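Local coordinates for PHB depolymerase (Penicillium funiculosum, PDB 2D81), which hydrolyses the ester bonds of polyhydroxybutyrate, a bacterial storage polyester, as a fungal depolymerase of the alpha/beta hydrolase fold, at residues I257-Q262 with V307-Q312. Sequence-based numbering, arbitrary orientation.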
loop_
_atom_site.group_PDB
_atom_site.type_symbol
_atom_site.label_atom_id
_atom_site.label_comp_id
_atom_site.label_asym_id
_atom_site.label_seq_id
_atom_site.Cartn_x
_atom_site.Cartn_y
_atom_site.Cartn_z
ATOM N N ILE A 257 -10.733 -2.444 10.296
ATOM C CA ILE A 257 -9.797 -1.411 10.721
ATOM C C ILE A 257 -8.876 -1.072 9.547
ATOM O O ILE A 257 -8.438 -1.961 8.817
ATOM C CB ILE A 257 -8.949 -1.903 11.920
ATOM C CG1 ILE A 257 -9.858 -2.133 13.133
ATOM C CG2 ILE A 257 -7.856 -0.895 12.249
ATOM C CD1 ILE A 257 -9.136 -2.716 14.345
ATOM N N ILE A 258 -8.605 0.214 9.348
ATOM C CA ILE A 258 -7.630 0.628 8.344
ATOM C C ILE A 258 -6.400 1.177 9.057
ATOM O O ILE A 258 -6.492 2.157 9.795
ATOM C CB ILE A 258 -8.179 1.742 7.416
ATOM C CG1 ILE A 258 -9.547 1.350 6.843
ATOM C CG2 ILE A 258 -7.190 2.000 6.288
ATOM C CD1 ILE A 258 -9.529 0.138 5.925
ATOM N N LEU A 259 -5.252 0.541 8.842
ATOM C CA LEU A 259 -3.997 1.015 9.422
ATOM C C LEU A 259 -3.274 1.912 8.425
ATOM O O LEU A 259 -3.103 1.541 7.262
ATOM C CB LEU A 259 -3.101 -0.172 9.790
ATOM C CG LEU A 259 -1.662 0.131 10.222
ATOM C CD1 LEU A 259 -1.660 0.929 11.526
ATOM C CD2 LEU A 259 -0.900 -1.179 10.402
ATOM N N TYR A 260 -2.867 3.092 8.885
ATOM C CA TYR A 260 -2.168 4.054 8.032
ATOM C C TYR A 260 -0.761 4.362 8.541
ATOM O O TYR A 260 -0.564 5.333 9.273
ATOM C CB TYR A 260 -2.932 5.388 7.952
ATOM C CG TYR A 260 -4.311 5.332 7.336
ATOM C CD1 TYR A 260 -5.450 5.168 8.131
ATOM C CD2 TYR A 260 -4.483 5.480 5.961
ATOM C CE1 TYR A 260 -6.729 5.158 7.564
ATOM C CE2 TYR A 260 -5.754 5.469 5.386
ATOM C CZ TYR A 260 -6.870 5.308 6.192
ATOM O OH TYR A 260 -8.124 5.297 5.622
ATOM N N PRO A 261 0.234 3.542 8.171
ATOM C CA PRO A 261 1.605 3.810 8.629
ATOM C C PRO A 261 2.078 5.104 7.964
ATOM O O PRO A 261 1.581 5.468 6.901
ATOM C CB PRO A 261 2.386 2.593 8.128
ATOM C CG PRO A 261 1.321 1.513 8.012
ATOM C CD PRO A 261 0.163 2.271 7.430
ATOM N N GLN A 262 3.036 5.797 8.574
ATOM C CA GLN A 262 3.480 7.080 8.031
ATOM C C GLN A 262 4.977 7.123 7.764
ATOM O O GLN A 262 5.780 6.822 8.645
ATOM C CB GLN A 262 3.119 8.222 8.986
ATOM C CG GLN A 262 1.627 8.367 9.295
ATOM C CD GLN A 262 0.794 8.654 8.062
ATOM O OE1 GLN A 262 1.149 9.493 7.237
ATOM N NE2 GLN A 262 -0.333 7.965 7.940
ATOM N N VAL A 307 4.802 -4.823 9.358
ATOM C CA VAL A 307 4.381 -6.154 9.777
ATOM C C VAL A 307 4.282 -6.247 11.298
ATOM O O VAL A 307 3.405 -6.928 11.830
ATOM C CB VAL A 307 5.358 -7.235 9.262
ATOM C CG1 VAL A 307 5.004 -8.593 9.861
ATOM C CG2 VAL A 307 5.286 -7.303 7.742
ATOM N N GLY A 308 5.184 -5.559 11.991
ATOM C CA GLY A 308 5.150 -5.555 13.444
ATOM C C GLY A 308 3.898 -4.881 13.966
ATOM O O GLY A 308 3.301 -5.327 14.949
ATOM N N GLN A 309 3.505 -3.798 13.305
ATOM C CA GLN A 309 2.255 -3.123 13.614
ATOM C C GLN A 309 1.080 -4.068 13.405
ATOM O O GLN A 309 0.189 -4.165 14.246
ATOM C CB GLN A 309 2.099 -1.887 12.724
ATOM C CG GLN A 309 3.087 -0.768 13.045
ATOM C CD GLN A 309 2.999 0.382 12.066
ATOM O OE1 GLN A 309 1.974 0.573 11.417
ATOM N NE2 GLN A 309 4.073 1.164 11.962
ATOM N N VAL A 310 1.086 -4.771 12.277
ATOM C CA VAL A 310 0.011 -5.701 11.964
ATOM C C VAL A 310 -0.075 -6.805 13.011
ATOM O O VAL A 310 -1.162 -7.140 13.485
ATOM C CB VAL A 310 0.220 -6.336 10.575
ATOM C CG1 VAL A 310 -0.747 -7.490 10.374
ATOM C CG2 VAL A 310 0.019 -5.284 9.497
ATOM N N LYS A 311 1.074 -7.372 13.366
ATOM C CA LYS A 311 1.115 -8.474 14.323
ATOM C C LYS A 311 0.508 -8.050 15.656
ATOM O O LYS A 311 -0.181 -8.834 16.313
ATOM C CB LYS A 311 2.558 -8.927 14.548
ATOM C CG LYS A 311 3.283 -9.425 13.305
ATOM C CD LYS A 311 2.979 -10.880 13.000
ATOM C CE LYS A 311 3.866 -11.385 11.870
ATOM N NZ LYS A 311 3.706 -12.842 11.615
ATOM N N GLN A 312 0.770 -6.808 16.054
ATOM C CA GLN A 312 0.240 -6.282 17.308
ATOM C C GLN A 312 -1.280 -6.173 17.247
ATOM O O GLN A 312 -1.982 -6.605 18.162
ATOM C CB GLN A 312 0.855 -4.913 17.603
ATOM C CG GLN A 312 0.238 -4.158 18.786
ATOM C CD GLN A 312 0.265 -4.945 20.085
ATOM O OE1 GLN A 312 1.006 -5.919 20.226
ATOM N NE2 GLN A 312 -0.541 -4.515 21.050
#
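Gln309 OE1 lies against the apolar side chains of Leu259 and Pro261, 3.5 Å from Leu259 CD2 and 3.6 Å from Pro261 CG. It is buried here and has no hydrogen-bonding partner in the model; the amide is held through its other end, where NE2 bonds to the carbonyl oxygen of Tyr197. The glutamine leaves the helix with CG anti to the carbonyl carbon (chi1 -69°) and runs on extended, which carries the amide across to the end of the strand. There its chain crosses the Leu259 side chain at about a right angle. Both methyls of Leu259 face the oxygen from the same side, CD1 standing 3.7 Å from Gln309 OE1, while CD2 also reaches the root of the glutamine, 3.9 Å from Gln309 CB. The same CD2 meets Val310 CG2 at 4.3 Å, a looser apolar touch. An alanine in place of Leu259 would probably leave Gln309 CB and Val310 CG2 less well packed and the glutamine amide less closely confined. Phe191 of strand 187-192 touches both Leu259 and Gln309, and Val225 of strand 221-227 touches Pro261 and Val310, so the adjacent strand 221-227 and the edge strand 187-192, two places away in the sheet, also line the contact. Just past the strand, Gln262 NE2 bonds to Tyr260 O at 3.0 Å from above the carbonyl plane. With Leu259 and Val310 CA atoms 8.2 Å apart, helix 301-314 packs on one face of the central mixed sheet through strand 256-260, the helix-on-sheet layering of the alpha/beta hydrolase fold.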